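Local coordinates for yfhH hypothetical protein (Bacillus subtilis, PDB 1SF9) that is of unknown function but may act as a transcriptional regulator, probably working as a homodimer, at residues Y86-T91 with I121-E126; E94-Y99 with W106-S111. All blocks are in the same frame, centred on the assembly; numbering follows the deposited sequence. Where two conformers were deposited one is given.

Interaction 1 (Y86-T91 with I121-E126); sequences YRVENT and ISVLQE
The backbone N of Gln125 donates to Arg87 O at 2.8 Å in an almost straight bond (178° at the hydrogen). Arg87 N returns a bond to Gln125 O at 2.9 Å, closing an antiparallel hydrogen-bonded pair. A third bond, from Glu89 N to Val123 O at 2.8 Å, carries the ladder past the end of strand 85-88. Val123 O also receives a CA-H...O contact from Val88. In the fold this pairing adds strand 124-126 to the edge of the antiparallel sheet: the chain leaves a short 3-10 turn, 121-123, and runs back along 85-88, which itself ends in a type II turn from Val88 to Thr91. Val88 O accepts from both N and OG1 of Thr91, from the same face of its carbonyl plane, which pins that turn. Val88 and Leu124 turn to one face, where both meet Phe95. Tyr86 crosses Leu124 at about a right angle, CB to CB 3.8 Å. With CG set beside the backbone N (chi1 -60°), its ring runs alongside the extended chain of Glu126, ring and carboxylate planes 22° apart, CE2 4.0 Å from Glu126 CG. A water joins the two ends, accepting from Tyr86 OH at 2.7 Å and donating to Glu126 OE1, while the same hydroxyl is hydrogen-bonded to Ser81 N. Gln125 and Arg87 share the other face; Arg87 was modelled in two conformers, so the oblique approach of its guanidinium to Gln125 CG is only one of its positions.

Interaction 2 (E94-Y99 with W106-S111); sequences EFTISY and WGYRTS
Tyr99 and Trp106 run side by side in the same direction, their ring planes 10° apart but slid so far that they barely overlap. What covers the tyrosine face is Trp106 CB, a CH-pi contact 3.6 Å from the ring centroid; in turn Tyr99 OH sits 3.4 Å above the indole plane, toward its rim. Tyr99 CG lies between backbone N and carbonyl carbon (chi1 62°), which swings the ring over its neighbour. The backbone beneath is a classic beta bulge: Trp106 O takes bonds from Ser98 N at 2.6 Å and Tyr99 N at 3.0 Å, shifting the register of the hairpin 94-101/104-109 by one. On the same face Thr96 lays CB over the Tyr108 ring, 4.1 Å from its centroid. Ser98 OG, bonded to Glu116, approaches the edge of that ring. A water joins Tyr108 OH to Thr96 OG1, 2.8 Å from each; the threonine hydroxyl is also bonded to Thr85. An alanine in place of Tyr108 is likely to leave Thr96 CB without its aromatic cover and the water without one of its partners. On the opposite face of the sheet the Phe95 ring lies against the backbone of Gly107 and Tyr108, CZ 3.3 Å from Gly107 N. Phe95 shares that face with Arg109, salt-bridged to Asp93 and Glu117, while the other carries aromatic rings and water-linked hydroxyls, consistent with its partial exposure to solvent.

Overall arrangement
The two contacts belong to one antiparallel sheet, in which strands 85-88 and 94-101 are neighbours. Along the chain, interaction 2 is nested within the loop that interaction 1 closes. Their centres are 11 Å apart, and they meet directly: Tyr86 O and Phe95 N probably share a hydrogen bond, and in a common buried layer Val88 packs on Phe95, Tyr86 on Ile97 and Leu124 on both. Both are partly buried, but interaction 1 lies nearer the chain centre, about 10 Å against 15 Å between centres. Interaction 1 is held mainly by backbone bonds over an apolar layer; interaction 2 is a longer, bulged hairpin whose partly exposed face relies on CH-pi contacts and water-linked hydroxyls.

Interaction 1 (Y86-T91 with I121-E126)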
# COMPACT_ATOMS: atom_id res chain seq x y z
N TYR A 86 13.23 -2.92 7.46
CA TYR A 86 13.24 -2.19 6.20
C TYR A 86 13.03 -0.72 6.42
O TYR A 86 12.54 -0.30 7.47
CB TYR A 86 12.03 -2.66 5.31
CG TYR A 86 12.09 -4.15 5.01
CD1 TYR A 86 11.74 -5.07 6.00
CD2 TYR A 86 12.50 -4.59 3.75
CE1 TYR A 86 11.80 -6.44 5.73
CE2 TYR A 86 12.57 -5.96 3.48
CZ TYR A 86 12.22 -6.89 4.47
OH TYR A 86 12.29 -8.22 4.20
N ARG A 87 13.41 0.07 5.42
CA ARG A 87 13.17 1.49 5.49
C ARG A 87 11.75 1.68 4.98
O ARG A 87 11.33 0.97 4.07
CB ARG A 87 14.12 2.26 4.56
CG ARG A 87 13.57 3.64 4.18
CD ARG A 87 14.57 4.47 3.38
NE ARG A 87 13.88 5.50 2.59
CZ ARG A 87 13.44 5.30 1.36
NH1 ARG A 87 12.83 6.28 0.70
NH2 ARG A 87 13.62 4.13 0.76
N VAL A 88 11.00 2.59 5.58
CA VAL A 88 9.64 2.85 5.09
C VAL A 88 9.82 3.96 4.05
O VAL A 88 10.35 5.02 4.36
CB VAL A 88 8.71 3.30 6.21
CG1 VAL A 88 7.34 3.69 5.65
CG2 VAL A 88 8.59 2.16 7.22
N GLU A 89 9.41 3.67 2.82
CA GLU A 89 9.56 4.59 1.70
C GLU A 89 9.12 6.02 2.03
O GLU A 89 8.09 6.24 2.67
CB GLU A 89 8.75 4.05 0.51
CG GLU A 89 8.80 4.90 -0.75
CD GLU A 89 8.04 4.26 -1.91
OE1 GLU A 89 7.27 3.30 -1.68
OE2 GLU A 89 8.22 4.73 -3.06
N ASN A 90 9.92 6.98 1.57
CA ASN A 90 9.67 8.41 1.75
C ASN A 90 9.59 8.89 3.21
O ASN A 90 8.98 9.93 3.47
CB ASN A 90 8.39 8.84 1.03
CG ASN A 90 8.53 8.81 -0.48
OD1 ASN A 90 9.47 9.37 -1.05
ND2 ASN A 90 7.58 8.18 -1.14
N THR A 91 10.15 8.13 4.14
CA THR A 91 10.18 8.52 5.54
C THR A 91 11.58 8.18 6.03
O THR A 91 12.39 7.59 5.29
CB THR A 91 9.18 7.75 6.40
OG1 THR A 91 9.70 6.45 6.67
CG2 THR A 91 7.82 7.65 5.68
N ILE A 121 3.34 -4.14 1.56
CA ILE A 121 4.73 -4.48 1.27
C ILE A 121 5.40 -3.56 0.25
O ILE A 121 6.62 -3.47 0.21
CB ILE A 121 4.91 -5.96 0.86
CG1 ILE A 121 3.99 -6.32 -0.31
CG2 ILE A 121 4.60 -6.86 2.06
CD1 ILE A 121 4.16 -7.77 -0.79
N SER A 122 4.61 -2.83 -0.53
CA SER A 122 5.15 -1.92 -1.52
C SER A 122 5.88 -0.71 -0.92
O SER A 122 6.59 -0.02 -1.65
CB SER A 122 4.04 -1.41 -2.44
OG SER A 122 2.94 -1.00 -1.67
N VAL A 123 5.71 -0.43 0.37
CA VAL A 123 6.39 0.72 0.96
C VAL A 123 7.65 0.31 1.72
O VAL A 123 8.32 1.16 2.29
CB VAL A 123 5.47 1.57 1.92
CG1 VAL A 123 4.15 1.91 1.22
CG2 VAL A 123 5.18 0.84 3.21
N LEU A 124 7.98 -0.98 1.72
CA LEU A 124 9.17 -1.44 2.42
C LEU A 124 10.37 -1.52 1.49
O LEU A 124 10.36 -2.26 0.50
CB LEU A 124 8.92 -2.80 3.05
CG LEU A 124 7.78 -2.81 4.07
CD1 LEU A 124 7.71 -4.22 4.66
CD2 LEU A 124 8.02 -1.79 5.20
N GLN A 125 11.41 -0.74 1.80
CA GLN A 125 12.61 -0.73 0.97
C GLN A 125 13.75 -1.40 1.73
O GLN A 125 13.93 -1.18 2.91
CB GLN A 125 13.00 0.70 0.62
CG GLN A 125 11.89 1.49 -0.10
CD GLN A 125 11.28 0.73 -1.28
OE1 GLN A 125 11.99 0.22 -2.16
NE2 GLN A 125 9.95 0.66 -1.31
N GLU A 126 14.51 -2.23 1.05
CA GLU A 126 15.63 -2.87 1.73
C GLU A 126 16.62 -1.78 2.14
O GLU A 126 16.81 -0.80 1.42
CB GLU A 126 16.29 -3.92 0.83
CG GLU A 126 15.62 -5.28 0.97
CD GLU A 126 16.22 -6.37 0.09
OE1 GLU A 126 15.88 -7.55 0.33
OE2 GLU A 126 17.02 -6.07 -0.83
O HOH W 1 13.51 -8.70 1.82

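Interaction 2 (E94-Y99 with W106-S111)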
# COMPACT_ATOMS: atom_id res chain seq x y z
N GLU A 94 12.16 3.08 10.23
CA GLU A 94 12.56 1.68 9.98
C GLU A 94 11.45 0.82 10.54
O GLU A 94 10.90 1.13 11.60
CB GLU A 94 13.89 1.34 10.68
CG GLU A 94 15.10 1.89 9.92
CD GLU A 94 16.45 1.53 10.55
OE1 GLU A 94 16.53 0.59 11.37
OE2 GLU A 94 17.44 2.20 10.19
N PHE A 95 11.11 -0.23 9.81
CA PHE A 95 10.00 -1.10 10.19
C PHE A 95 10.47 -2.54 10.21
O PHE A 95 10.99 -3.06 9.23
CB PHE A 95 8.90 -0.91 9.14
CG PHE A 95 7.63 -1.67 9.42
CD1 PHE A 95 7.40 -2.89 8.82
CD2 PHE A 95 6.64 -1.13 10.24
CE1 PHE A 95 6.19 -3.56 9.01
CE2 PHE A 95 5.42 -1.79 10.44
CZ PHE A 95 5.20 -3.00 9.82
N THR A 96 10.27 -3.19 11.35
CA THR A 96 10.63 -4.59 11.51
C THR A 96 9.39 -5.44 11.30
O THR A 96 8.35 -5.21 11.92
CB THR A 96 11.20 -4.81 12.92
OG1 THR A 96 12.35 -3.95 13.10
CG2 THR A 96 11.58 -6.28 13.13
N ILE A 97 9.49 -6.43 10.42
CA ILE A 97 8.34 -7.28 10.14
C ILE A 97 8.13 -8.37 11.20
O ILE A 97 9.07 -9.04 11.61
CB ILE A 97 8.51 -7.98 8.79
CG1 ILE A 97 8.58 -6.93 7.68
CG2 ILE A 97 7.33 -8.95 8.51
CD1 ILE A 97 8.53 -7.55 6.25
N SER A 98 6.88 -8.52 11.66
CA SER A 98 6.53 -9.57 12.62
C SER A 98 6.04 -10.76 11.80
O SER A 98 6.43 -11.92 12.03
CB SER A 98 5.45 -9.10 13.59
OG SER A 98 5.96 -8.08 14.45
N TYR A 99 5.13 -10.47 10.86
CA TYR A 99 4.63 -11.51 9.97
C TYR A 99 3.95 -10.90 8.76
O TYR A 99 3.70 -9.68 8.70
CB TYR A 99 3.63 -12.47 10.68
CG TYR A 99 2.38 -11.80 11.18
CD1 TYR A 99 1.24 -11.72 10.38
CD2 TYR A 99 2.35 -11.22 12.44
CE1 TYR A 99 0.08 -11.06 10.85
CE2 TYR A 99 1.20 -10.56 12.90
CZ TYR A 99 0.08 -10.49 12.10
OH TYR A 99 -1.04 -9.84 12.57
N TRP A 106 2.81 -7.05 8.84
CA TRP A 106 2.45 -6.62 10.18
C TRP A 106 3.76 -6.56 10.96
O TRP A 106 4.58 -7.49 10.88
CB TRP A 106 1.49 -7.62 10.82
CG TRP A 106 0.12 -7.50 10.25
CD1 TRP A 106 -0.35 -8.08 9.11
CD2 TRP A 106 -0.94 -6.68 10.76
NE1 TRP A 106 -1.65 -7.67 8.87
CE2 TRP A 106 -2.03 -6.82 9.87
CE3 TRP A 106 -1.07 -5.86 11.87
CZ2 TRP A 106 -3.25 -6.15 10.06
CZ3 TRP A 106 -2.29 -5.19 12.07
CH2 TRP A 106 -3.36 -5.35 11.17
N GLY A 107 3.96 -5.48 11.70
CA GLY A 107 5.21 -5.35 12.43
C GLY A 107 5.18 -4.07 13.23
O GLY A 107 4.12 -3.64 13.67
N TYR A 108 6.34 -3.46 13.43
CA TYR A 108 6.38 -2.21 14.17
C TYR A 108 7.53 -1.32 13.72
O TYR A 108 8.56 -1.77 13.19
CB TYR A 108 6.56 -2.47 15.69
CG TYR A 108 7.78 -3.30 16.00
CD1 TYR A 108 7.72 -4.70 15.95
CD2 TYR A 108 9.00 -2.68 16.29
CE1 TYR A 108 8.87 -5.49 16.17
CE2 TYR A 108 10.15 -3.45 16.52
CZ TYR A 108 10.08 -4.85 16.46
OH TYR A 108 11.20 -5.61 16.73
N ARG A 109 7.35 -0.02 13.92
CA ARG A 109 8.41 0.92 13.60
C ARG A 109 9.38 0.94 14.78
O ARG A 109 8.96 0.83 15.93
CB ARG A 109 7.81 2.30 13.42
CG ARG A 109 6.92 2.39 12.18
CD ARG A 109 6.27 3.78 12.11
NE ARG A 109 5.21 3.73 11.10
CZ ARG A 109 5.24 4.33 9.92
NH1 ARG A 109 4.21 4.17 9.09
NH2 ARG A 109 6.26 5.10 9.55
N THR A 110 10.68 1.10 14.51
CA THR A 110 11.64 1.12 15.61
C THR A 110 11.39 2.35 16.50
O THR A 110 11.75 2.34 17.68
CB THR A 110 13.09 1.13 15.09
OG1 THR A 110 13.32 2.27 14.27
CG2 THR A 110 13.35 -0.10 14.24
N SER A 111 10.73 3.37 15.96
CA SER A 111 10.41 4.55 16.76
C SER A 111 9.12 4.40 17.60
O SER A 111 8.83 5.25 18.45
CB SER A 111 10.30 5.80 15.87
OG SER A 111 9.35 5.62 14.85
O HOH W 2 11.44 4.21 12.87
O HOH W 3 13.35 -4.21 15.68